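Local coordinates for protein beta-N-acetylhexosaminidase (Thermotoga neapolitana, PDB 5BZA) that probably hydrolyses terminal non-reducing N-acetyl-D-hexosamine residues from N-acetyl-beta-D-hexosaminides, as a thermostable glycoside hydrolase family 3 enzyme, at residues Glu341-Glu346 / His461-Cys466. Sequence-based numbering, arbitrary orientation.
Sequences ELLGRE and HLLGRC. With CD (cadmium ion), chain T.
With chi1 near -66° in L343 and -67° in L463, each CG stands anti to its own carbonyl carbon, and the two leucine side chains run alongside one another, pointing opposite ways. L463 CD2 thus settles against the flank of L343, 3.8 Å from L343 CB and 3.8 Å from L343 CD1. L343 CD1 carries most of the contact, lying also 3.6 Å from the backbone O of L462 and 4.2 Å from L462 CG, so one methyl rests on the last turn of helix 452-463. No hydrogen bond crosses the contact; it is small, purely van der Waals packing between a loop and a helix C-terminus. L343 is presented by a type I beta turn from L342 to R345, closed by R345 N to L342 O at 3.2 Å. On the helix side, C466 N returns to H461 O at 2.8 Å as the chain leaves the helix at G464. Beyond the turn, E346 OE1 binds a cadmium ion at 2.2 Å, a site shared with E398 and water, while OE2 forms a salt bridge with R381. C466 is joined to C335 by a disulfide, tying the chain's end to strand 334-335. The leucine cluster lies in the C-terminal domain: L343 packs on L399 of strand 399-404, L462 reaches F401 of that strand and I426 and F428 of strand 425-429, so the C-terminal end of helix 452-463 packs on these two strands of the mixed sheet.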
ATOM      1  N   GLU B 341       3.562 -38.769   9.919  1.00 45.82           N
ATOM      2  CA  GLU B 341       2.490 -39.309  10.753  1.00 44.52           C
ATOM      3  C   GLU B 341       2.081 -38.433  11.966  1.00 38.35           C
ATOM      4  O   GLU B 341       1.007 -38.654  12.531  1.00 36.49           O
ATOM      5  CB  GLU B 341       2.863 -40.738  11.211  1.00 42.39           C
ATOM      6  CG  GLU B 341       4.170 -40.853  12.008  1.00 46.75           C
ATOM      7  CD  GLU B 341       5.423 -40.869  11.103  1.00 51.70           C
ATOM      8  OE1 GLU B 341       5.278 -40.696   9.856  1.00 47.80           O
ATOM      9  OE2 GLU B 341       6.556 -41.015  11.651  1.00 57.89           O
ATOM     10  N   LEU B 342       2.894 -37.463  12.388  1.00 35.55           N
ATOM     11  CA  LEU B 342       2.493 -36.669  13.556  1.00 32.93           C
ATOM     12  C   LEU B 342       1.611 -35.496  13.121  1.00 30.77           C
ATOM     13  O   LEU B 342       0.910 -34.873  13.927  1.00 28.38           O
ATOM     14  CB  LEU B 342       3.707 -36.074  14.287  1.00 34.01           C
ATOM     15  CG  LEU B 342       4.826 -36.822  15.002  1.00 37.98           C
ATOM     16  CD1 LEU B 342       5.755 -35.806  15.633  1.00 28.98           C
ATOM     17  CD2 LEU B 342       4.265 -37.736  16.061  1.00 32.28           C
ATOM     18  N   LEU B 343       1.663 -35.202  11.833  1.00 28.91           N
ATOM     19  CA  LEU B 343       1.184 -33.921  11.340  1.00 27.66           C
ATOM     20  C   LEU B 343      -0.364 -33.789  11.277  1.00 26.92           C
ATOM     21  O   LEU B 343      -0.892 -32.674  11.211  1.00 26.45           O
ATOM     22  CB  LEU B 343       1.860 -33.631   9.993  1.00 25.61           C
ATOM     23  CG  LEU B 343       3.387 -33.418  10.201  1.00 30.10           C
ATOM     24  CD1 LEU B 343       4.089 -33.009   8.910  1.00 27.48           C
ATOM     25  CD2 LEU B 343       3.731 -32.418  11.332  1.00 25.19           C
ATOM     26  N   GLY B 344      -1.084 -34.913  11.249  1.00 26.76           N
ATOM     27  CA  GLY B 344      -2.539 -34.895  11.288  1.00 20.96           C
ATOM     28  C   GLY B 344      -3.121 -34.734  12.684  1.00 21.78           C
ATOM     29  O   GLY B 344      -4.323 -34.824  12.841  1.00 24.94           O
ATOM     30  N   ARG B 345      -2.299 -34.511  13.711  1.00 21.58           N
ATOM     31  CA  ARG B 345      -2.824 -34.390  15.084  1.00 21.77           C
ATOM     32  C   ARG B 345      -3.271 -32.986  15.397  1.00 20.00           C
ATOM     33  O   ARG B 345      -2.972 -32.076  14.634  1.00 19.75           O
ATOM     34  CB  ARG B 345      -1.766 -34.773  16.128  1.00 21.56           C
ATOM     35  CG  ARG B 345      -1.206 -36.169  16.020  1.00 25.35           C
ATOM     36  CD  ARG B 345      -0.102 -36.330  17.086  1.00 27.63           C
ATOM     37  NE  ARG B 345       0.512 -37.664  17.098  1.00 33.65           N
ATOM     38  CZ  ARG B 345       1.473 -38.040  17.950  1.00 31.64           C
ATOM     39  NH1 ARG B 345       1.912 -37.195  18.877  1.00 27.63           N
ATOM     40  NH2 ARG B 345       1.980 -39.265  17.880  1.00 29.99           N
ATOM     41  N   GLU B 346      -3.860 -32.774  16.574  1.00 16.39           N
ATOM     42  CA  GLU B 346      -4.340 -31.439  16.905  1.00 17.66           C
ATOM     43  C   GLU B 346      -3.146 -30.708  17.535  1.00 19.21           C
ATOM     44  O   GLU B 346      -2.358 -31.308  18.279  1.00 18.59           O
ATOM     45  CB  GLU B 346      -5.513 -31.479  17.892  1.00 17.06           C
ATOM     46  CG  GLU B 346      -6.667 -32.441  17.526  1.00 16.51           C
ATOM     47  CD  GLU B 346      -7.518 -32.774  18.766  1.00 17.78           C
ATOM     48  OE1 GLU B 346      -7.576 -33.964  19.169  1.00 12.42           O
ATOM     49  OE2 GLU B 346      -8.018 -31.814  19.425  1.00 20.33           O
ATOM     50  N   HIS B 461       6.151 -26.162   4.044  1.00 21.64           N
ATOM     51  CA  HIS B 461       7.360 -26.969   3.937  1.00 26.04           C
ATOM     52  C   HIS B 461       7.269 -28.161   4.861  1.00 25.17           C
ATOM     53  O   HIS B 461       7.645 -29.271   4.508  1.00 22.31           O
ATOM     54  CB  HIS B 461       8.600 -26.130   4.240  1.00 28.26           C
ATOM     55  CG  HIS B 461       9.260 -25.601   3.005  1.00 38.61           C
ATOM     56  ND1 HIS B 461      10.095 -26.370   2.220  1.00 44.53           N
ATOM     57  CD2 HIS B 461       9.196 -24.389   2.406  1.00 34.60           C
ATOM     58  CE1 HIS B 461      10.492 -25.662   1.178  1.00 42.56           C
ATOM     59  NE2 HIS B 461       9.969 -24.453   1.271  1.00 43.17           N
ATOM     60  N   LEU B 462       6.733 -27.901   6.041  1.00 19.03           N
ATOM     61  CA  LEU B 462       6.532 -28.915   7.044  1.00 19.65           C
ATOM     62  C   LEU B 462       5.701 -30.037   6.489  1.00 22.96           C
ATOM     63  O   LEU B 462       6.112 -31.201   6.548  1.00 25.75           O
ATOM     64  CB  LEU B 462       5.851 -28.307   8.265  1.00 20.42           C
ATOM     65  CG  LEU B 462       5.736 -29.168   9.513  1.00 24.11           C
ATOM     66  CD1 LEU B 462       7.145 -29.600   9.922  1.00 22.86           C
ATOM     67  CD2 LEU B 462       5.078 -28.373  10.640  1.00 20.48           C
ATOM     68  N   LEU B 463       4.544 -29.687   5.914  1.00 24.49           N
ATOM     69  CA  LEU B 463       3.662 -30.688   5.305  1.00 23.51           C
ATOM     70  C   LEU B 463       4.195 -31.210   3.969  1.00 24.28           C
ATOM     71  O   LEU B 463       3.885 -32.330   3.565  1.00 25.69           O
ATOM     72  CB  LEU B 463       2.261 -30.109   5.124  1.00 18.71           C
ATOM     73  CG  LEU B 463       1.566 -29.848   6.469  1.00 19.07           C
ATOM     74  CD1 LEU B 463       0.260 -29.074   6.323  1.00 14.38           C
ATOM     75  CD2 LEU B 463       1.311 -31.176   7.165  1.00 21.61           C
ATOM     76  N   GLY B 464       5.073 -30.441   3.330  1.00 26.67           N
ATOM     77  CA  GLY B 464       5.603 -30.824   2.035  1.00 30.35           C
ATOM     78  C   GLY B 464       6.982 -31.462   2.100  1.00 33.74           C
ATOM     79  O   GLY B 464       7.138 -32.664   2.356  1.00 34.50           O
ATOM     80  N   ARG B 465       7.992 -30.638   1.875  1.00 34.14           N
ATOM     81  CA  ARG B 465       9.348 -31.117   1.662  1.00 39.79           C
ATOM     82  C   ARG B 465      10.042 -31.693   2.939  1.00 39.73           C
ATOM     83  O   ARG B 465      10.829 -32.641   2.852  1.00 39.99           O
ATOM     84  CB  ARG B 465      10.169 -29.970   1.045  1.00 38.60           C
ATOM     85  CG  ARG B 465      11.575 -29.886   1.572  1.00 49.18           C
ATOM     86  CD  ARG B 465      12.273 -28.582   1.239  1.00 52.68           C
ATOM     87  NE  ARG B 465      13.595 -28.542   1.870  1.00 51.81           N
ATOM     88  CZ  ARG B 465      13.844 -27.934   3.028  1.00 50.50           C
ATOM     89  NH1 ARG B 465      12.858 -27.320   3.673  1.00 51.98           N
ATOM     90  NH2 ARG B 465      15.074 -27.933   3.544  1.00 48.66           N
ATOM     91  N   CYS B 466       9.718 -31.168   4.118  1.00 33.58           N
ATOM     92  CA  CYS B 466      10.286 -31.685   5.373  1.00 34.83           C
ATOM     93  C   CYS B 466       9.800 -33.104   5.757  1.00 38.83           C
ATOM     94  O   CYS B 466      10.212 -33.626   6.804  1.00 35.39           O
ATOM     95  CB  CYS B 466       9.973 -30.728   6.536  1.00 31.55           C
ATOM     96  SG  CYS B 466      10.437 -29.014   6.274  1.00 33.95           S
TER
HETATM   97 CD    CD T 508      -6.756 -35.759  18.172  1.00 26.81          CD
HETATM   98  O   HOH W   1      -5.702 -37.540  16.872  1.00 12.84           O